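Side-chain contacts in acyltransferase (Streptococcus pneumoniae, PDB 5UG1), which probably transfers acetyl groups to the hydroxyls of cell-wall peptidoglycan, through a catalytic domain with an atypical alpha/beta hydrolase fold: residues A[109-112]-A[113-117]; A[67-70]-A[71-75]; A[125-128]-A[129-133]. All coordinates share one frame; numbering follows the deposited sequence.

Overall arrangement
All three contacts are local, each between side chains about one turn apart along a helix or at its N-cap. Contact 1, in the second half of helix 102-118, and contact 3, where strand 122-125 passes into helix 127-132, are partly buried; contact 2, at the start of helix 70-80, lies at the surface. Contact 1 touches both others: Tyr111 and Met112 meet Asp75 and Trp74 of contact 2, while Arg113 reaches Asp126 and Asn128 of contact 3. Contacts 2 and 3 stay about 9 Å apart at their nearest atoms. Water bridges mark contact 2, charged and amide groups contact 3, and in contact 1 apolar packing gives way to a sodium site.

Contact 1 (A[109-112]-A[113-117]); sequences AAYM and RELAE. With NA (sodium ion), chain C.
Tyr111 and Leu115 pack one turn apart on helix 102-118, the helix of a beta-alpha-beta unit between strands 86-90 and 122-125. The apolar part is small: Leu115 CD1 comes to 3.9 Å from Tyr111 CE2. With CG of Tyr111 anti to its own N (chi1 -168°), the ring projects toward helix 70-80, where its OH makes a probable, very short hydrogen bond with Asp75 OD1. Across the ring from the leucine contact, but on the same side of its plane, Glu114 OE1 lies 3.6 Å from Tyr111 CD1, with the carboxylate and ring planes turned 52° apart.

Arg113 folds back along the preceding turn. Its chain, extended from CG to NE, runs past Ala109 O, and the guanidinium places one face over Ala109 C, with Arg113 CZ 4.0 Å from Ala109 CB. This course delivers the group to the N-terminal end of helix 127-132, at Asp126 and Asn128.

Backbone bonds of the alpha-helical i to i+4 kind tie the turns together, from Arg113 N to Ala109 O through Ala116 N to Met112 O, the latter 3.0 Å long. Near the helix end, sodium is bound by Ala116 O at 2.3 Å, by two waters, and by the carbonyl oxygens of Thr119 and Ile122. One of these waters, 2.4 Å from the sodium ion, also donates a hydrogen bond to Glu117 O.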
loop_
_atom_site.group_PDB
_atom_site.type_symbol
_atom_site.label_atom_id
_atom_site.label_comp_id
_atom_site.label_asym_id
_atom_site.label_seq_id
_atom_site.Cartn_x
_atom_site.Cartn_y
_atom_site.Cartn_z
ATOM N N ALA A 109 -9.832 2.838 4.231
ATOM C CA ALA A 109 -8.829 2.412 5.195
ATOM C C ALA A 109 -9.431 1.451 6.208
ATOM O O ALA A 109 -8.843 0.413 6.509
ATOM C CB ALA A 109 -8.217 3.631 5.897
ATOM N N ALA A 110 -10.616 1.776 6.735
ATOM C CA ALA A 110 -11.238 0.916 7.741
ATOM C C ALA A 110 -11.548 -0.465 7.179
ATOM O O ALA A 110 -11.322 -1.483 7.846
ATOM C CB ALA A 110 -12.515 1.569 8.280
ATOM N N TYR A 111 -12.080 -0.515 5.958
ATOM C CA TYR A 111 -12.430 -1.786 5.332
ATOM C C TYR A 111 -11.196 -2.640 5.055
ATOM O O TYR A 111 -11.244 -3.867 5.204
ATOM C CB TYR A 111 -13.200 -1.523 4.039
ATOM C CG TYR A 111 -13.855 -2.752 3.473
ATOM C CD1 TYR A 111 -14.865 -3.401 4.176
ATOM C CD2 TYR A 111 -13.472 -3.267 2.244
ATOM C CE1 TYR A 111 -15.467 -4.525 3.678
ATOM C CE2 TYR A 111 -14.081 -4.403 1.727
ATOM C CZ TYR A 111 -15.082 -5.024 2.456
ATOM O OH TYR A 111 -15.707 -6.153 1.977
ATOM N N MET A 112 -10.095 -2.015 4.621
ATOM C CA MET A 112 -8.835 -2.733 4.438
ATOM C C MET A 112 -8.335 -3.311 5.753
ATOM O O MET A 112 -7.824 -4.433 5.788
ATOM C CB MET A 112 -7.772 -1.807 3.843
ATOM C CG MET A 112 -8.124 -1.223 2.477
ATOM S SD MET A 112 -7.051 0.149 2.015
ATOM C CE MET A 112 -5.511 -0.757 1.789
ATOM N N ARG A 113 -8.467 -2.557 6.849
ATOM C CA ARG A 113 -8.145 -3.114 8.157
ATOM C C ARG A 113 -8.982 -4.358 8.442
ATOM O O ARG A 113 -8.471 -5.337 9.000
ATOM C CB ARG A 113 -8.351 -2.065 9.247
ATOM C CG ARG A 113 -7.366 -0.895 9.165
ATOM C CD ARG A 113 -7.617 0.154 10.245
ATOM N NE ARG A 113 -6.844 1.357 9.956
ATOM C CZ ARG A 113 -7.363 2.549 9.662
ATOM N NH1 ARG A 113 -8.677 2.740 9.658
ATOM N NH2 ARG A 113 -6.557 3.568 9.398
ATOM N N GLU A 114 -10.262 -4.357 8.040
ATOM C CA GLU A 114 -11.116 -5.509 8.332
ATOM C C GLU A 114 -10.656 -6.726 7.558
ATOM O O GLU A 114 -10.640 -7.842 8.091
ATOM C CB GLU A 114 -12.580 -5.199 8.010
ATOM C CG GLU A 114 -13.090 -3.961 8.716
ATOM C CD GLU A 114 -14.604 -3.824 8.713
ATOM O OE1 GLU A 114 -15.248 -4.075 7.672
ATOM O OE2 GLU A 114 -15.149 -3.459 9.770
ATOM N N LEU A 115 -10.273 -6.521 6.300
ATOM C CA LEU A 115 -9.805 -7.616 5.472
ATOM C C LEU A 115 -8.500 -8.187 6.012
ATOM O O LEU A 115 -8.328 -9.408 6.057
ATOM C CB LEU A 115 -9.643 -7.139 4.023
ATOM C CG LEU A 115 -10.933 -6.856 3.251
ATOM C CD1 LEU A 115 -10.648 -6.302 1.842
ATOM C CD2 LEU A 115 -11.768 -8.113 3.177
ATOM N N ALA A 116 -7.576 -7.319 6.432
ATOM C CA ALA A 116 -6.299 -7.794 6.962
ATOM C C ALA A 116 -6.488 -8.544 8.277
ATOM O O ALA A 116 -5.872 -9.589 8.498
ATOM C CB ALA A 116 -5.338 -6.621 7.147
ATOM N N GLU A 117 -7.323 -8.018 9.169
ATOM C CA GLU A 117 -7.638 -8.743 10.393
ATOM C C GLU A 117 -8.217 -10.115 10.083
ATOM O O GLU A 117 -7.872 -11.111 10.735
ATOM C CB GLU A 117 -8.623 -7.934 11.232
ATOM C CG GLU A 117 -7.990 -6.762 11.913
ATOM C CD GLU A 117 -6.909 -7.207 12.861
ATOM O OE1 GLU A 117 -7.256 -7.753 13.934
ATOM O OE2 GLU A 117 -5.716 -7.040 12.516
HETATM NA NA NA C . -4.214 -11.193 8.514
HETATM O O HOH W 1 -5.562 -12.495 9.995
HETATM O O HOH W 2 -3.321 -9.682 10.108
#

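Contact 2 (A[67-70]-A[71-75])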
loop_
_atom_site.group_PDB
_atom_site.type_symbol
_atom_site.label_atom_id
_atom_site.label_comp_id
_atom_site.label_asym_id
_atom_site.label_seq_id
_atom_site.Cartn_x
_atom_site.Cartn_y
_atom_site.Cartn_z
ATOM N N PRO A 67 -11.394 6.597 -4.771
ATOM C CA PRO A 67 -11.729 5.748 -3.621
ATOM C C PRO A 67 -13.165 5.250 -3.619
ATOM O O PRO A 67 -13.492 4.382 -2.801
ATOM C CB PRO A 67 -11.469 6.673 -2.425
ATOM C CG PRO A 67 -11.890 8.048 -2.967
ATOM C CD PRO A 67 -11.467 8.035 -4.436
ATOM N N GLU A 68 -14.024 5.758 -4.506
ATOM C CA GLU A 68 -15.462 5.541 -4.354
ATOM C C GLU A 68 -15.822 4.058 -4.363
ATOM O O GLU A 68 -16.691 3.620 -3.600
ATOM C CB GLU A 68 -16.224 6.290 -5.451
ATOM C CG GLU A 68 -17.742 6.266 -5.285
ATOM C CD GLU A 68 -18.416 5.084 -5.993
ATOM O OE1 GLU A 68 -17.796 4.480 -6.907
ATOM O OE2 GLU A 68 -19.578 4.776 -5.636
ATOM N N ASN A 69 -15.162 3.262 -5.213
ATOM C CA ASN A 69 -15.482 1.843 -5.351
ATOM C C ASN A 69 -14.648 0.959 -4.426
ATOM O O ASN A 69 -14.359 -0.193 -4.778
ATOM C CB ASN A 69 -15.312 1.401 -6.806
ATOM C CG ASN A 69 -16.195 0.202 -7.165
ATOM O OD1 ASN A 69 -17.246 -0.010 -6.563
ATOM N ND2 ASN A 69 -15.763 -0.585 -8.147
ATOM N N TYR A 70 -14.263 1.457 -3.242
ATOM C CA TYR A 70 -13.283 0.735 -2.426
ATOM C C TYR A 70 -13.789 -0.644 -2.016
ATOM O O TYR A 70 -13.007 -1.603 -1.970
ATOM C CB TYR A 70 -12.907 1.539 -1.182
ATOM C CG TYR A 70 -14.027 1.656 -0.188
ATOM C CD1 TYR A 70 -14.942 2.697 -0.277
ATOM C CD2 TYR A 70 -14.181 0.725 0.842
ATOM C CE1 TYR A 70 -15.983 2.809 0.621
ATOM C CE2 TYR A 70 -15.218 0.827 1.742
ATOM C CZ TYR A 70 -16.119 1.871 1.626
ATOM O OH TYR A 70 -17.166 2.003 2.514
ATOM N N LYS A 71 -15.084 -0.765 -1.688
ATOM C CA LYS A 71 -15.610 -2.057 -1.249
ATOM C C LYS A 71 -15.336 -3.135 -2.296
ATOM O O LYS A 71 -14.642 -4.123 -2.021
ATOM C CB LYS A 71 -17.106 -1.956 -0.958
ATOM C CG LYS A 71 -17.475 -1.436 0.407
ATOM C CD LYS A 71 -19.008 -1.292 0.504
ATOM C CE LYS A 71 -19.466 -0.683 1.824
ATOM N NZ LYS A 71 -20.898 -0.283 1.757
ATOM N N ASP A 72 -15.842 -2.941 -3.519
ATOM C CA ASP A 72 -15.628 -3.932 -4.570
ATOM C C ASP A 72 -14.148 -4.073 -4.908
ATOM O O ASP A 72 -13.661 -5.186 -5.119
ATOM C CB ASP A 72 -16.427 -3.576 -5.820
ATOM C CG ASP A 72 -17.923 -3.808 -5.645
ATOM O OD1 ASP A 72 -18.324 -4.396 -4.620
ATOM O OD2 ASP A 72 -18.700 -3.409 -6.534
ATOM N N ASP A 73 -13.413 -2.959 -4.952
ATOM C CA ASP A 73 -12.008 -3.029 -5.357
ATOM C C ASP A 73 -11.178 -3.846 -4.370
ATOM O O ASP A 73 -10.363 -4.682 -4.778
ATOM C CB ASP A 73 -11.422 -1.620 -5.524
ATOM C CG ASP A 73 -11.632 -1.056 -6.942
ATOM O OD1 ASP A 73 -11.631 -1.846 -7.912
ATOM O OD2 ASP A 73 -11.805 0.172 -7.096
ATOM N N TRP A 74 -11.364 -3.627 -3.067
ATOM C CA TRP A 74 -10.525 -4.346 -2.120
ATOM C C TRP A 74 -11.002 -5.771 -1.934
ATOM O O TRP A 74 -10.176 -6.670 -1.745
ATOM C CB TRP A 74 -10.464 -3.604 -0.783
ATOM C CG TRP A 74 -9.643 -2.375 -0.886
ATOM C CD1 TRP A 74 -10.075 -1.084 -0.797
ATOM C CD2 TRP A 74 -8.232 -2.316 -1.156
ATOM N NE1 TRP A 74 -9.011 -0.223 -0.973
ATOM C CE2 TRP A 74 -7.874 -0.959 -1.198
ATOM C CE3 TRP A 74 -7.244 -3.284 -1.357
ATOM C CZ2 TRP A 74 -6.568 -0.544 -1.434
ATOM C CZ3 TRP A 74 -5.953 -2.875 -1.574
ATOM C CH2 TRP A 74 -5.621 -1.517 -1.620
ATOM N N ASP A 75 -12.318 -5.995 -1.984
ATOM C CA ASP A 75 -12.830 -7.359 -2.076
ATOM C C ASP A 75 -12.203 -8.087 -3.258
ATOM O O ASP A 75 -11.747 -9.228 -3.132
ATOM C CB ASP A 75 -14.346 -7.352 -2.232
ATOM C CG ASP A 75 -15.070 -7.118 -0.937
ATOM O OD1 ASP A 75 -14.414 -7.104 0.133
ATOM O OD2 ASP A 75 -16.306 -6.958 -1.004
HETATM O O HOH W 3 -17.271 1.210 -2.170
HETATM O O HOH W 4 -17.824 -0.826 -4.151
HETATM O O HOH W 5 -13.311 -0.435 -9.695
#
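The Tyr70 ring carries Lys71 CB on one face, offset toward the rim, and on that face too a water sits 3.3 Å above the plane; Pro67 O lies in plane at the ring edge. CG of Tyr70 stands between its own N and carbonyl carbon (chi1 69°), which brings the ring back over the peptide to Lys71. The extended lysine then runs beside the ring in the same direction, Lys71 CG 3.5 Å from Tyr70 CE2 and CE near Tyr70 OH. The water over the ring accepts from Lys71 N and donates to Glu68 O.

Asn69, the N-cap of helix 70-80, makes no direct capping bond with its side chain. Its amide works through solvent instead: a second water donates to Asn69 OD1 at 2.6 Å and accepts from Asp72 N, and a third accepts from Asn69 ND2 and donates to Asp73 OD1 at 2.8 Å. The Asn69 amide plane is turned 77° from the Asp72 carboxylate and 69° from that of Asp73. The i to i+4 backbone bonds start with Asp73 N to Asn69 O and Trp74 N to Tyr70 O, and Trp74 CD1 packs 3.9 Å from Tyr70 CB.

This helix start follows the loop after strand 57-61. Tyr70 rests on Lys107 and Ala108 of helix 102-118, Trp74 on Met112 and Leu115, while Asp73 and Trp74 also touch helix 38-50 at Thr38.

Contact 3 (A[125-128]-A[129-133])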
loop_
_atom_site.group_PDB
_atom_site.type_symbol
_atom_site.label_atom_id
_atom_site.label_comp_id
_atom_site.label_asym_id
_atom_site.label_seq_id
_atom_site.Cartn_x
_atom_site.Cartn_y
_atom_site.Cartn_z
ATOM N N ALA A 125 -0.448 -2.512 6.482
ATOM C CA ALA A 125 0.566 -1.468 6.624
ATOM C C ALA A 125 -0.205 -0.156 6.745
ATOM O O ALA A 125 -0.610 0.424 5.729
ATOM C CB ALA A 125 1.533 -1.457 5.443
ATOM N N ASP A 126 -0.415 0.314 7.982
ATOM C CA ASP A 126 -1.438 1.332 8.258
ATOM C C ASP A 126 -0.856 2.742 8.130
ATOM O O ASP A 126 -0.705 3.498 9.099
ATOM C CB ASP A 126 -2.058 1.107 9.628
ATOM C CG ASP A 126 -3.467 1.665 9.720
ATOM O OD1 ASP A 126 -3.829 2.518 8.876
ATOM O OD2 ASP A 126 -4.220 1.240 10.629
ATOM N N TRP A 127 -0.533 3.086 6.883
ATOM C CA TRP A 127 -0.095 4.439 6.566
ATOM C C TRP A 127 -1.112 5.478 7.028
ATOM O O TRP A 127 -0.738 6.541 7.542
ATOM C CB TRP A 127 0.143 4.538 5.061
ATOM C CG TRP A 127 0.301 5.939 4.534
ATOM C CD1 TRP A 127 -0.525 6.586 3.659
ATOM C CD2 TRP A 127 1.353 6.857 4.849
ATOM N NE1 TRP A 127 -0.051 7.853 3.411
ATOM C CE2 TRP A 127 1.104 8.041 4.128
ATOM C CE3 TRP A 127 2.488 6.791 5.673
ATOM C CZ2 TRP A 127 1.947 9.158 4.210
ATOM C CZ3 TRP A 127 3.326 7.904 5.746
ATOM C CH2 TRP A 127 3.048 9.067 5.023
ATOM N N ASN A 128 -2.403 5.194 6.840
ATOM C CA ASN A 128 -3.457 6.089 7.313
ATOM C C ASN A 128 -3.268 6.444 8.787
ATOM O O ASN A 128 -3.320 7.617 9.168
ATOM C CB ASN A 128 -4.823 5.429 7.090
ATOM C CG ASN A 128 -5.977 6.281 7.569
ATOM O OD1 ASN A 128 -6.321 6.275 8.754
ATOM N ND2 ASN A 128 -6.599 7.007 6.642
ATOM N N GLN A 129 -3.047 5.437 9.632
ATOM C CA GLN A 129 -2.862 5.702 11.054
ATOM C C GLN A 129 -1.575 6.473 11.317
ATOM O O GLN A 129 -1.572 7.417 12.114
ATOM C CB GLN A 129 -2.874 4.391 11.835
ATOM C CG GLN A 129 -2.425 4.526 13.276
ATOM C CD GLN A 129 -2.627 3.239 14.052
ATOM O OE1 GLN A 129 -2.600 2.147 13.481
ATOM N NE2 GLN A 129 -2.849 3.361 15.357
ATOM N N VAL A 130 -0.475 6.093 10.650
ATOM C CA VAL A 130 0.815 6.752 10.867
ATOM C C VAL A 130 0.762 8.206 10.397
ATOM O O VAL A 130 1.209 9.125 11.104
ATOM C CB VAL A 130 1.935 5.958 10.167
ATOM C CG1 VAL A 130 3.209 6.814 9.975
ATOM C CG2 VAL A 130 2.252 4.689 10.962
ATOM N N ALA A 131 0.187 8.434 9.208
ATOM C CA ALA A 131 0.087 9.782 8.653
ATOM C C ALA A 131 -0.635 10.735 9.591
ATOM O O ALA A 131 -0.267 11.908 9.691
ATOM C CB ALA A 131 -0.639 9.745 7.317
ATOM N N LYS A 132 -1.679 10.262 10.272
ATOM C CA LYS A 132 -2.400 11.135 11.189
ATOM C C LYS A 132 -1.549 11.526 12.387
ATOM O O LYS A 132 -1.843 12.533 13.043
ATOM C CB LYS A 132 -3.685 10.465 11.661
ATOM C CG LYS A 132 -4.677 10.211 10.568
ATOM C CD LYS A 132 -5.866 9.445 11.113
ATOM C CE LYS A 132 -6.876 9.136 10.027
ATOM N NZ LYS A 132 -7.830 8.089 10.470
ATOM N N GLU A 133 -0.498 10.765 12.679
ATOM C CA GLU A 133 0.317 11.022 13.855
ATOM C C GLU A 133 1.428 12.025 13.598
ATOM O O GLU A 133 2.154 12.369 14.532
ATOM C CB GLU A 133 0.940 9.725 14.370
ATOM C CG GLU A 133 -0.018 8.732 14.988
ATOM C CD GLU A 133 0.730 7.610 15.693
ATOM O OE1 GLU A 133 0.811 7.643 16.944
ATOM O OE2 GLU A 133 1.266 6.716 14.992
#
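Lys132 reaches back one turn to Asn128, and its side chain can be followed outward. CB passes Asn128 O, Lys132 CG comes closer to that carbonyl at 3.2 Å, and CD passes on toward Asn128 OD1. Lys132 CE lies 3.2 Å from Asn128 OD1, and NZ donates to that oxygen at 2.9 Å, in the plane of the amide and on a lone pair. With CG beside the backbone N (chi1 -64°), the extended chain runs back along the helix to Asn128. NZ also forms a salt bridge with Glu106. The buried Asn128 amide is gripped from several directions: OD1 also pairs with Arg113 NH2, and ND2 with Pro92 O and Glu106 OE2, bonds that would fix the rotation of the group.

Asp126 is the N-cap: its OD1 accepts from Gln129 N at 3.1 Å, met from above the carboxylate plane, while OD2 holds the salt bridge to Arg113 NE. Thr91 OG1 is a further partner of OD1. The positive end of the helix and Arg113 would both be expected to stabilise the carboxylate charge.

On another side of the helix, Ala131 CB sits over the face of the Trp127 six-membered ring, 4.1 Å from its centroid and 15° off the normal, a CH-pi contact. Tyr160 meets the indole edge-to-face. The whole is an N-capped helix start just after the last strand of a parallel alpha/beta sheet, strand 122-125.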